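Local coordinates for aminoglycoside acetyltransferase meta-AAC0020 (Uncultured bacterium, PDB 5F47), which probably transfers an acetyl group from acetyl-coenzyme A to aminoglycoside antibiotics, conferring resistance, at residues 10-24 against 49-63. Residues are numbered along the deposited sequence; the frame is centred on the assembly and turned at random.
Sequences FLKIERLAENDLPKF and QKLLNQNNFYVFVAL. With CA (calcium ion), chain I.
Lys-12 and Glu-14 pair antiparallel with Leu-63 and Val-61, each through two backbone hydrogen bonds, and Leu-16 N to Val-59 O (2.8 Å) adds a fifth bond; the return link of that pair, Leu-16 O to Val-59 N, runs through a water. On one face Arg-15 runs alongside Phe-60: with CG anti to the backbone N (chi1 -176°), its CG lies over one face of the ring, 4.0 Å from the Phe-60 centroid in a CH-pi contact, while CB and CD run along the ring's CE2-CZ side. Helix 103-117 covers this face, Phe-114 meeting Phe-60 edge-to-face. On the other, Leu-16 forks, CD1 against Val-59 CG1 and CD2 against Val-61 CG2, both at 3.6 Å. Strand 11-15 is the first strand of the GNAT sheet, and the chain folds from it through a type I turn, Ala-17 to Asp-20, into helix 21-34, which packs against the face carrying Val-59 and Val-61. There Phe-24 pushes its CZ to 3.7 Å from Phe-57 CE2, the ring planes 54° apart, while Leu-51 CD2 sits at the Phe-24 edge. The Gln-49 amide ties the turn to helix 45-53: NE2 gives a bond to Glu-18 O (2.9 Å), on a lone pair, and another to Asn-53 OD1, from above the carbonyl plane. A calcium ion joins the same parts, bound by Glu-18 OE2 at 2.2 Å, Asn-53 O, Asn-55 OD1 and four waters.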
ATOM      1  N   PHE B  10      21.008  19.307  16.536  1.00 42.77           N
ATOM      2  CA  PHE B  10      21.664  18.013  16.684  1.00 43.22           C
ATOM      3  C   PHE B  10      20.981  16.951  15.833  1.00 39.13           C
ATOM      4  O   PHE B  10      21.585  15.943  15.475  1.00 38.84           O
ATOM      5  CB  PHE B  10      21.665  17.574  18.147  1.00 46.31           C
ATOM      6  CG  PHE B  10      22.398  18.512  19.055  1.00 52.52           C
ATOM      7  CD1 PHE B  10      23.727  18.292  19.366  1.00 55.95           C
ATOM      8  CD2 PHE B  10      21.763  19.621  19.586  1.00 55.35           C
ATOM      9  CE1 PHE B  10      24.405  19.155  20.197  1.00 60.23           C
ATOM     10  CE2 PHE B  10      22.436  20.487  20.417  1.00 59.22           C
ATOM     11  CZ  PHE B  10      23.761  20.254  20.720  1.00 61.85           C
ATOM     12  N   LEU B  11      19.715  17.182  15.520  1.00 34.30           N
ATOM     13  CA  LEU B  11      18.931  16.181  14.812  1.00 32.72           C
ATOM     14  C   LEU B  11      19.354  16.059  13.352  1.00 31.97           C
ATOM     15  O   LEU B  11      19.484  17.055  12.645  1.00 34.90           O
ATOM     16  CB  LEU B  11      17.445  16.516  14.904  1.00 33.62           C
ATOM     17  CG  LEU B  11      16.476  15.466  14.371  1.00 33.82           C
ATOM     18  CD1 LEU B  11      16.449  14.250  15.278  1.00 33.24           C
ATOM     19  CD2 LEU B  11      15.090  16.073  14.247  1.00 34.69           C
ATOM     20  N   LYS B  12      19.557  14.827  12.901  1.00 29.04           N
ATOM     21  CA  LYS B  12      19.858  14.573  11.499  1.00 32.44           C
ATOM     22  C   LYS B  12      18.747  13.730  10.896  1.00 27.72           C
ATOM     23  O   LYS B  12      18.292  12.764  11.514  1.00 26.63           O
ATOM     24  CB  LYS B  12      21.203  13.864  11.336  1.00 36.47           C
ATOM     25  CG  LYS B  12      22.400  14.622  11.904  1.00 44.22           C
ATOM     26  CD  LYS B  12      22.707  15.866  11.092  1.00 50.56           C
ATOM     27  CE  LYS B  12      23.972  16.568  11.585  1.00 57.50           C
ATOM     28  NZ  LYS B  12      23.805  17.208  12.926  1.00 61.29           N
ATOM     29  N   ILE B  13      18.293  14.106   9.701  1.00 27.19           N
ATOM     30  CA  ILE B  13      17.316  13.309   8.966  1.00 26.20           C
ATOM     31  C   ILE B  13      18.007  12.733   7.749  1.00 27.66           C
ATOM     32  O   ILE B  13      18.590  13.475   6.954  1.00 30.99           O
ATOM     33  CB  ILE B  13      16.087  14.128   8.519  1.00 29.10           C
ATOM     34  CG1 ILE B  13      15.384  14.755   9.724  1.00 30.71           C
ATOM     35  CG2 ILE B  13      15.126  13.255   7.730  1.00 28.20           C
ATOM     36  CD1 ILE B  13      14.692  13.757  10.611  1.00 28.94           C
ATOM     37  N   GLU B  14      17.968  11.413   7.614  1.00 26.64           N
ATOM     38  CA  GLU B  14      18.716  10.748   6.563  1.00 28.44           C
ATOM     39  C   GLU B  14      17.886   9.669   5.901  1.00 25.03           C
ATOM     40  O   GLU B  14      17.053   9.020   6.541  1.00 22.59           O
ATOM     41  CB  GLU B  14      20.018  10.158   7.122  1.00 34.49           C
ATOM     42  CG  GLU B  14      20.982  11.236   7.630  1.00 41.93           C
ATOM     43  CD  GLU B  14      22.290  10.688   8.182  1.00 47.65           C
ATOM     44  OE1 GLU B  14      22.534   9.468   8.071  1.00 48.04           O
ATOM     45  OE2 GLU B  14      23.078  11.495   8.728  1.00 50.90           O
ATOM     46  N   ARG B  15      18.111   9.490   4.606  1.00 24.50           N
ATOM     47  CA  ARG B  15      17.470   8.426   3.854  1.00 20.50           C
ATOM     48  C   ARG B  15      18.422   7.237   3.797  1.00 20.69           C
ATOM     49  O   ARG B  15      19.580   7.401   3.420  1.00 23.52           O
ATOM     50  CB  ARG B  15      17.099   8.908   2.446  1.00 21.52           C
ATOM     51  CG  ARG B  15      16.339   7.871   1.625  1.00 22.24           C
ATOM     52  CD  ARG B  15      15.977   8.423   0.248  1.00 25.79           C
ATOM     53  NE  ARG B  15      17.104   8.385  -0.683  1.00 29.63           N
ATOM     54  CZ  ARG B  15      17.790   9.448  -1.095  1.00 34.79           C
ATOM     55  NH1 ARG B  15      17.488  10.669  -0.661  1.00 36.22           N
ATOM     56  NH2 ARG B  15      18.789   9.288  -1.952  1.00 37.26           N
ATOM     57  N   LEU B  16      17.964   6.052   4.196  1.00 19.56           N
ATOM     58  CA  LEU B  16      18.865   4.908   4.280  1.00 20.00           C
ATOM     59  C   LEU B  16      19.322   4.435   2.905  1.00 21.48           C
ATOM     60  O   LEU B  16      18.548   4.418   1.939  1.00 22.66           O
ATOM     61  CB  LEU B  16      18.213   3.752   5.035  1.00 19.02           C
ATOM     62  CG  LEU B  16      17.886   3.971   6.517  1.00 19.46           C
ATOM     63  CD1 LEU B  16      17.581   2.611   7.136  1.00 17.67           C
ATOM     64  CD2 LEU B  16      18.996   4.684   7.286  1.00 20.74           C
ATOM     65  N   ALA B  17      20.597   4.077   2.835  1.00 23.72           N
ATOM     66  CA  ALA B  17      21.206   3.546   1.626  1.00 23.83           C
ATOM     67  C   ALA B  17      21.363   2.046   1.803  1.00 23.18           C
ATOM     68  O   ALA B  17      21.048   1.505   2.869  1.00 21.98           O
ATOM     69  CB  ALA B  17      22.551   4.213   1.360  1.00 26.42           C
ATOM     70  N   GLU B  18      21.871   1.368   0.778  1.00 26.62           N
ATOM     71  CA  GLU B  18      21.993  -0.088   0.844  1.00 28.54           C
ATOM     72  C   GLU B  18      22.979  -0.566   1.911  1.00 28.01           C
ATOM     73  O   GLU B  18      22.881  -1.700   2.365  1.00 27.40           O
ATOM     74  CB  GLU B  18      22.393  -0.654  -0.519  1.00 33.30           C
ATOM     75  CG  GLU B  18      21.303  -0.535  -1.567  1.00 35.27           C
ATOM     76  CD  GLU B  18      21.646  -1.271  -2.846  1.00 39.38           C
ATOM     77  OE1 GLU B  18      22.842  -1.564  -3.066  1.00 44.79           O
ATOM     78  OE2 GLU B  18      20.717  -1.567  -3.627  1.00 39.63           O
ATOM     79  N   ASN B  19      23.897   0.298   2.336  1.00 28.57           N
ATOM     80  CA  ASN B  19      24.857  -0.081   3.371  1.00 30.24           C
ATOM     81  C   ASN B  19      24.323   0.159   4.785  1.00 28.05           C
ATOM     82  O   ASN B  19      25.064   0.058   5.761  1.00 27.81           O
ATOM     83  CB  ASN B  19      26.189   0.661   3.163  1.00 34.59           C
ATOM     84  CG  ASN B  19      26.111   2.155   3.474  1.00 37.45           C
ATOM     85  OD1 ASN B  19      25.035   2.742   3.560  1.00 37.80           O
ATOM     86  ND2 ASN B  19      27.279   2.781   3.627  1.00 39.85           N
ATOM     87  N   ASP B  20      23.027   0.448   4.900  1.00 25.01           N
ATOM     88  CA  ASP B  20      22.467   0.855   6.190  1.00 25.63           C
ATOM     89  C   ASP B  20      21.615  -0.193   6.906  1.00 24.08           C
ATOM     90  O   ASP B  20      20.737   0.160   7.687  1.00 22.85           O
ATOM     91  CB  ASP B  20      21.641   2.139   6.019  1.00 24.49           C
ATOM     92  CG  ASP B  20      22.514   3.384   5.905  1.00 27.65           C
ATOM     93  OD1 ASP B  20      23.484   3.503   6.684  1.00 29.30           O
ATOM     94  OD2 ASP B  20      22.228   4.251   5.052  1.00 27.94           O
ATOM     95  N   LEU B  21      21.885  -1.476   6.682  1.00 23.89           N
ATOM     96  CA  LEU B  21      21.154  -2.508   7.421  1.00 24.40           C
ATOM     97  C   LEU B  21      21.166  -2.303   8.943  1.00 24.14           C
ATOM     98  O   LEU B  21      20.131  -2.500   9.578  1.00 21.89           O
ATOM     99  CB  LEU B  21      21.683  -3.901   7.091  1.00 26.49           C
ATOM    100  CG  LEU B  21      20.865  -5.043   7.699  1.00 26.75           C
ATOM    101  CD1 LEU B  21      19.392  -4.959   7.308  1.00 26.54           C
ATOM    102  CD2 LEU B  21      21.460  -6.379   7.289  1.00 28.23           C
ATOM    103  N   PRO B  22      22.316  -1.917   9.543  1.00 25.17           N
ATOM    104  CA  PRO B  22      22.259  -1.719  10.998  1.00 23.69           C
ATOM    105  C   PRO B  22      21.253  -0.665  11.444  1.00 23.78           C
ATOM    106  O   PRO B  22      20.557  -0.892  12.435  1.00 22.93           O
ATOM    107  CB  PRO B  22      23.689  -1.277  11.346  1.00 27.13           C
ATOM    108  CG  PRO B  22      24.520  -1.917  10.311  1.00 27.96           C
ATOM    109  CD  PRO B  22      23.706  -1.796   9.054  1.00 25.71           C
ATOM    110  N   LYS B  23      21.168   0.461  10.734  1.00 22.70           N
ATOM    111  CA  LYS B  23      20.190   1.482  11.089  1.00 21.82           C
ATOM    112  C   LYS B  23      18.772   0.997  10.813  1.00 20.36           C
ATOM    113  O   LYS B  23      17.848   1.347  11.539  1.00 18.67           O
ATOM    114  CB  LYS B  23      20.468   2.787  10.341  1.00 21.62           C
ATOM    115  CG  LYS B  23      21.668   3.544  10.899  1.00 24.85           C
ATOM    116  CD  LYS B  23      22.006   4.751  10.039  1.00 25.35           C
ATOM    117  CE  LYS B  23      23.246   5.474  10.558  1.00 29.83           C
ATOM    118  NZ  LYS B  23      23.708   6.514   9.596  1.00 32.71           N
ATOM    119  N   PHE B  24      18.600   0.189   9.768  1.00 18.97           N
ATOM    120  CA  PHE B  24      17.290  -0.376   9.445  1.00 17.83           C
ATOM    121  C   PHE B  24      16.820  -1.272  10.599  1.00 17.52           C
ATOM    122  O   PHE B  24      15.673  -1.169  11.046  1.00 16.31           O
ATOM    123  CB  PHE B  24      17.380  -1.155   8.129  1.00 18.79           C
ATOM    124  CG  PHE B  24      16.051  -1.599   7.545  1.00 18.52           C
ATOM    125  CD1 PHE B  24      14.848  -0.963   7.843  1.00 16.91           C
ATOM    126  CD2 PHE B  24      16.029  -2.678   6.669  1.00 18.71           C
ATOM    127  CE1 PHE B  24      13.645  -1.416   7.272  1.00 16.93           C
ATOM    128  CE2 PHE B  24      14.861  -3.117   6.091  1.00 18.11           C
ATOM    129  CZ  PHE B  24      13.662  -2.498   6.391  1.00 16.37           C
ATOM    130  N   GLN B  49      18.138  -7.314   4.172  1.00 20.33           N
ATOM    131  CA  GLN B  49      19.040  -6.674   3.223  1.00 21.02           C
ATOM    132  C   GLN B  49      18.410  -6.630   1.835  1.00 22.82           C
ATOM    133  O   GLN B  49      18.506  -5.624   1.136  1.00 21.03           O
ATOM    134  CB  GLN B  49      20.389  -7.392   3.160  1.00 23.02           C
ATOM    135  CG  GLN B  49      21.408  -6.710   2.237  1.00 24.10           C
ATOM    136  CD  GLN B  49      21.820  -5.343   2.745  1.00 25.82           C
ATOM    137  OE1 GLN B  49      22.377  -5.229   3.838  1.00 27.45           O
ATOM    138  NE2 GLN B  49      21.550  -4.295   1.957  1.00 24.34           N
ATOM    139  N   LYS B  50      17.773  -7.725   1.439  1.00 21.35           N
ATOM    140  CA  LYS B  50      17.095  -7.795   0.145  1.00 24.26           C
ATOM    141  C   LYS B  50      16.030  -6.710   0.024  1.00 20.68           C
ATOM    142  O   LYS B  50      15.907  -6.043  -1.008  1.00 19.93           O
ATOM    143  CB  LYS B  50      16.470  -9.179  -0.050  1.00 30.62           C
ATOM    144  CG  LYS B  50      15.963  -9.463  -1.455  1.00 37.66           C
ATOM    145  CD  LYS B  50      15.547 -10.930  -1.601  1.00 45.10           C
ATOM    146  CE  LYS B  50      14.846 -11.197  -2.932  1.00 52.06           C
ATOM    147  NZ  LYS B  50      14.515 -12.643  -3.121  1.00 57.11           N
ATOM    148  N   LEU B  51      15.249  -6.534   1.080  1.00 18.15           N
ATOM    149  CA  LEU B  51      14.253  -5.464   1.100  1.00 18.06           C
ATOM    150  C   LEU B  51      14.886  -4.066   1.002  1.00 17.40           C
ATOM    151  O   LEU B  51      14.452  -3.247   0.195  1.00 17.68           O
ATOM    152  CB  LEU B  51      13.394  -5.591   2.361  1.00 17.40           C
ATOM    153  CG  LEU B  51      12.383  -4.476   2.642  1.00 15.59           C
ATOM    154  CD1 LEU B  51      11.438  -4.323   1.469  1.00 17.24           C
ATOM    155  CD2 LEU B  51      11.609  -4.788   3.923  1.00 16.86           C
ATOM    156  N   LEU B  52      15.926  -3.802   1.793  1.00 16.68           N
ATOM    157  CA  LEU B  52      16.620  -2.519   1.740  1.00 17.43           C
ATOM    158  C   LEU B  52      17.200  -2.253   0.359  1.00 18.61           C
ATOM    159  O   LEU B  52      17.314  -1.086  -0.058  1.00 18.70           O
ATOM    160  CB  LEU B  52      17.717  -2.477   2.807  1.00 19.72           C
ATOM    161  CG  LEU B  52      18.348  -1.133   3.145  1.00 21.73           C
ATOM    162  CD1 LEU B  52      17.276  -0.201   3.681  1.00 19.58           C
ATOM    163  CD2 LEU B  52      19.446  -1.338   4.175  1.00 21.77           C
ATOM    164  N   ASN B  53      17.570  -3.320  -0.354  1.00 18.76           N
ATOM    165  CA  ASN B  53      18.111  -3.209  -1.714  1.00 20.79           C
ATOM    166  C   ASN B  53      17.075  -2.879  -2.790  1.00 20.05           C
ATOM    167  O   ASN B  53      17.443  -2.464  -3.884  1.00 23.47           O
ATOM    168  CB  ASN B  53      18.807  -4.517  -2.132  1.00 23.11           C
ATOM    169  CG  ASN B  53      20.159  -4.720  -1.469  1.00 24.51           C
ATOM    170  OD1 ASN B  53      20.746  -3.798  -0.902  1.00 25.34           O
ATOM    171  ND2 ASN B  53      20.665  -5.945  -1.549  1.00 25.89           N
ATOM    172  N   GLN B  54      15.790  -3.096  -2.501  1.00 18.56           N
ATOM    173  CA  GLN B  54      14.751  -2.867  -3.516  1.00 18.53           C
ATOM    174  C   GLN B  54      14.704  -1.396  -3.911  1.00 20.09           C
ATOM    175  O   GLN B  54      14.863  -0.514  -3.067  1.00 23.32           O
ATOM    176  CB  GLN B  54      13.370  -3.319  -3.016  1.00 18.63           C
ATOM    177  CG  GLN B  54      13.281  -4.811  -2.716  1.00 19.80           C
ATOM    178  CD  GLN B  54      11.928  -5.266  -2.186  1.00 21.58           C
ATOM    179  OE1 GLN B  54      11.799  -6.381  -1.658  1.00 22.90           O
ATOM    180  NE2 GLN B  54      10.906  -4.423  -2.339  1.00 20.65           N
ATOM    181  N   ASN B  55      14.471  -1.142  -5.191  1.00 19.68           N
ATOM    182  CA  ASN B  55      14.425   0.236  -5.669  1.00 22.44           C
ATOM    183  C   ASN B  55      13.028   0.851  -5.601  1.00 21.82           C
ATOM    184  O   ASN B  55      12.789   1.938  -6.150  1.00 23.22           O
ATOM    185  CB  ASN B  55      14.961   0.311  -7.095  1.00 27.80           C
ATOM    186  CG  ASN B  55      16.391  -0.171  -7.190  1.00 33.30           C
ATOM    187  OD1 ASN B  55      17.169  -0.012  -6.247  1.00 31.89           O
ATOM    188  ND2 ASN B  55      16.748  -0.762  -8.327  1.00 43.47           N
ATOM    189  N   ASN B  56      12.120   0.157  -4.921  1.00 19.76           N
ATOM    190  CA  ASN B  56      10.759   0.657  -4.685  1.00 19.07           C
ATOM    191  C   ASN B  56      10.429   0.751  -3.202  1.00 16.17           C
ATOM    192  O   ASN B  56       9.260   0.795  -2.809  1.00 15.44           O
ATOM    193  CB  ASN B  56       9.754  -0.243  -5.379  1.00 20.75           C
ATOM    194  CG  ASN B  56       9.920  -1.695  -4.993  1.00 19.91           C
ATOM    195  OD1 ASN B  56      10.471  -2.019  -3.923  1.00 20.70           O
ATOM    196  ND2 ASN B  56       9.420  -2.583  -5.844  1.00 22.61           N
ATOM    197  N   PHE B  57      11.475   0.802  -2.383  1.00 15.04           N
ATOM    198  CA  PHE B  57      11.335   0.854  -0.936  1.00 14.00           C
ATOM    199  C   PHE B  57      12.340   1.847  -0.396  1.00 15.70           C
ATOM    200  O   PHE B  57      13.529   1.749  -0.688  1.00 16.22           O
ATOM    201  CB  PHE B  57      11.568  -0.542  -0.331  1.00 14.74           C
ATOM    202  CG  PHE B  57      11.428  -0.594   1.151  1.00 14.13           C
ATOM    203  CD1 PHE B  57      10.174  -0.477   1.734  1.00 12.89           C
ATOM    204  CD2 PHE B  57      12.544  -0.782   1.969  1.00 14.62           C
ATOM    205  CE1 PHE B  57      10.026  -0.548   3.120  1.00 13.38           C
ATOM    206  CE2 PHE B  57      12.406  -0.855   3.345  1.00 14.48           C
ATOM    207  CZ  PHE B  57      11.143  -0.739   3.924  1.00 14.66           C
ATOM    208  N   TYR B  58      11.860   2.816   0.374  1.00 14.18           N
ATOM    209  CA  TYR B  58      12.730   3.854   0.930  1.00 15.43           C
ATOM    210  C   TYR B  58      12.430   4.093   2.401  1.00 15.11           C
ATOM    211  O   TYR B  58      11.278   4.262   2.795  1.00 13.84           O
ATOM    212  CB  TYR B  58      12.582   5.168   0.162  1.00 16.71           C
ATOM    213  CG  TYR B  58      13.139   5.144  -1.229  1.00 17.97           C
ATOM    214  CD1 TYR B  58      14.501   5.301  -1.448  1.00 21.30           C
ATOM    215  CD2 TYR B  58      12.310   4.994  -2.326  1.00 19.58           C
ATOM    216  CE1 TYR B  58      15.028   5.301  -2.729  1.00 24.93           C
ATOM    217  CE2 TYR B  58      12.827   4.997  -3.609  1.00 23.45           C
ATOM    218  CZ  TYR B  58      14.184   5.144  -3.800  1.00 26.09           C
ATOM    219  OH  TYR B  58      14.701   5.154  -5.074  1.00 29.68           O
ATOM    220  N   VAL B  59      13.501   4.174   3.185  1.00 15.80           N
ATOM    221  CA  VAL B  59      13.433   4.338   4.627  1.00 15.40           C
ATOM    222  C   VAL B  59      14.066   5.669   5.007  1.00 16.98           C
ATOM    223  O   VAL B  59      15.169   5.990   4.554  1.00 17.55           O
ATOM    224  CB  VAL B  59      14.173   3.206   5.362  1.00 14.49           C
ATOM    225  CG1 VAL B  59      14.018   3.349   6.863  1.00 15.88           C
ATOM    226  CG2 VAL B  59      13.661   1.840   4.912  1.00 14.17           C
ATOM    227  N   PHE B  60      13.368   6.458   5.817  1.00 15.20           N
ATOM    228  CA  PHE B  60      13.941   7.704   6.314  1.00 17.12           C
ATOM    229  C   PHE B  60      14.082   7.600   7.818  1.00 17.35           C
ATOM    230  O   PHE B  60      13.160   7.139   8.490  1.00 18.77           O
ATOM    231  CB  PHE B  60      13.066   8.898   5.941  1.00 18.93           C
ATOM    232  CG  PHE B  60      12.995   9.159   4.463  1.00 19.57           C
ATOM    233  CD1 PHE B  60      12.168   8.391   3.658  1.00 20.67           C
ATOM    234  CD2 PHE B  60      13.763  10.149   3.881  1.00 22.85           C
ATOM    235  CE1 PHE B  60      12.104   8.617   2.295  1.00 22.31           C
ATOM    236  CE2 PHE B  60      13.694  10.382   2.515  1.00 23.70           C
ATOM    237  CZ  PHE B  60      12.869   9.591   1.728  1.00 22.52           C
ATOM    238  N   VAL B  61      15.218   8.027   8.350  1.00 19.16           N
ATOM    239  CA  VAL B  61      15.432   7.964   9.791  1.00 18.89           C
ATOM    240  C   VAL B  61      15.833   9.294  10.402  1.00 18.79           C
ATOM    241  O   VAL B  61      16.349  10.195   9.734  1.00 19.70           O
ATOM    242  CB  VAL B  61      16.500   6.909  10.160  1.00 19.98           C
ATOM    243  CG1 VAL B  61      16.063   5.527   9.669  1.00 18.95           C
ATOM    244  CG2 VAL B  61      17.877   7.266   9.608  1.00 21.09           C
ATOM    245  N   ALA B  62      15.581   9.403  11.700  1.00 19.49           N
ATOM    246  CA  ALA B  62      16.020  10.555  12.477  1.00 19.62           C
ATOM    247  C   ALA B  62      17.083  10.097  13.448  1.00 21.29           C
ATOM    248  O   ALA B  62      16.918   9.079  14.122  1.00 21.92           O
ATOM    249  CB  ALA B  62      14.860  11.183  13.211  1.00 21.10           C
ATOM    250  N   LEU B  63      18.174  10.855  13.527  1.00 22.78           N
ATOM    251  CA  LEU B  63      19.326  10.455  14.316  1.00 26.26           C
ATOM    252  C   LEU B  63      19.713  11.539  15.294  1.00 27.60           C
ATOM    253  O   LEU B  63      19.754  12.714  14.935  1.00 27.11           O
ATOM    254  CB  LEU B  63      20.515  10.159  13.412  1.00 29.08           C
ATOM    255  CG  LEU B  63      20.442   8.913  12.539  1.00 29.31           C
ATOM    256  CD1 LEU B  63      21.055   9.204  11.186  1.00 30.36           C
ATOM    257  CD2 LEU B  63      21.179   7.780  13.223  1.00 31.65           C
TER
HETATM  258 CA    CA I 201      18.922  -0.796  -4.740  0.65 23.92          CA
HETATM  259  O   HOH W   1      15.963   3.383   2.094  1.00 21.38           O
HETATM  260  O   HOH W   2      23.500  -2.890   4.757  1.00 25.58           O
HETATM  261  O   HOH W   3      17.924   0.210  -2.624  1.00 29.36           O
HETATM  262  O   HOH W   4      18.827  -2.747  -6.060  1.00 37.95           O
HETATM  263  O   HOH W   5      20.291  -0.239  -6.615  1.00 46.44           O
HETATM  264  O   HOH W   6      19.512   1.499  -4.543  1.00 41.86           O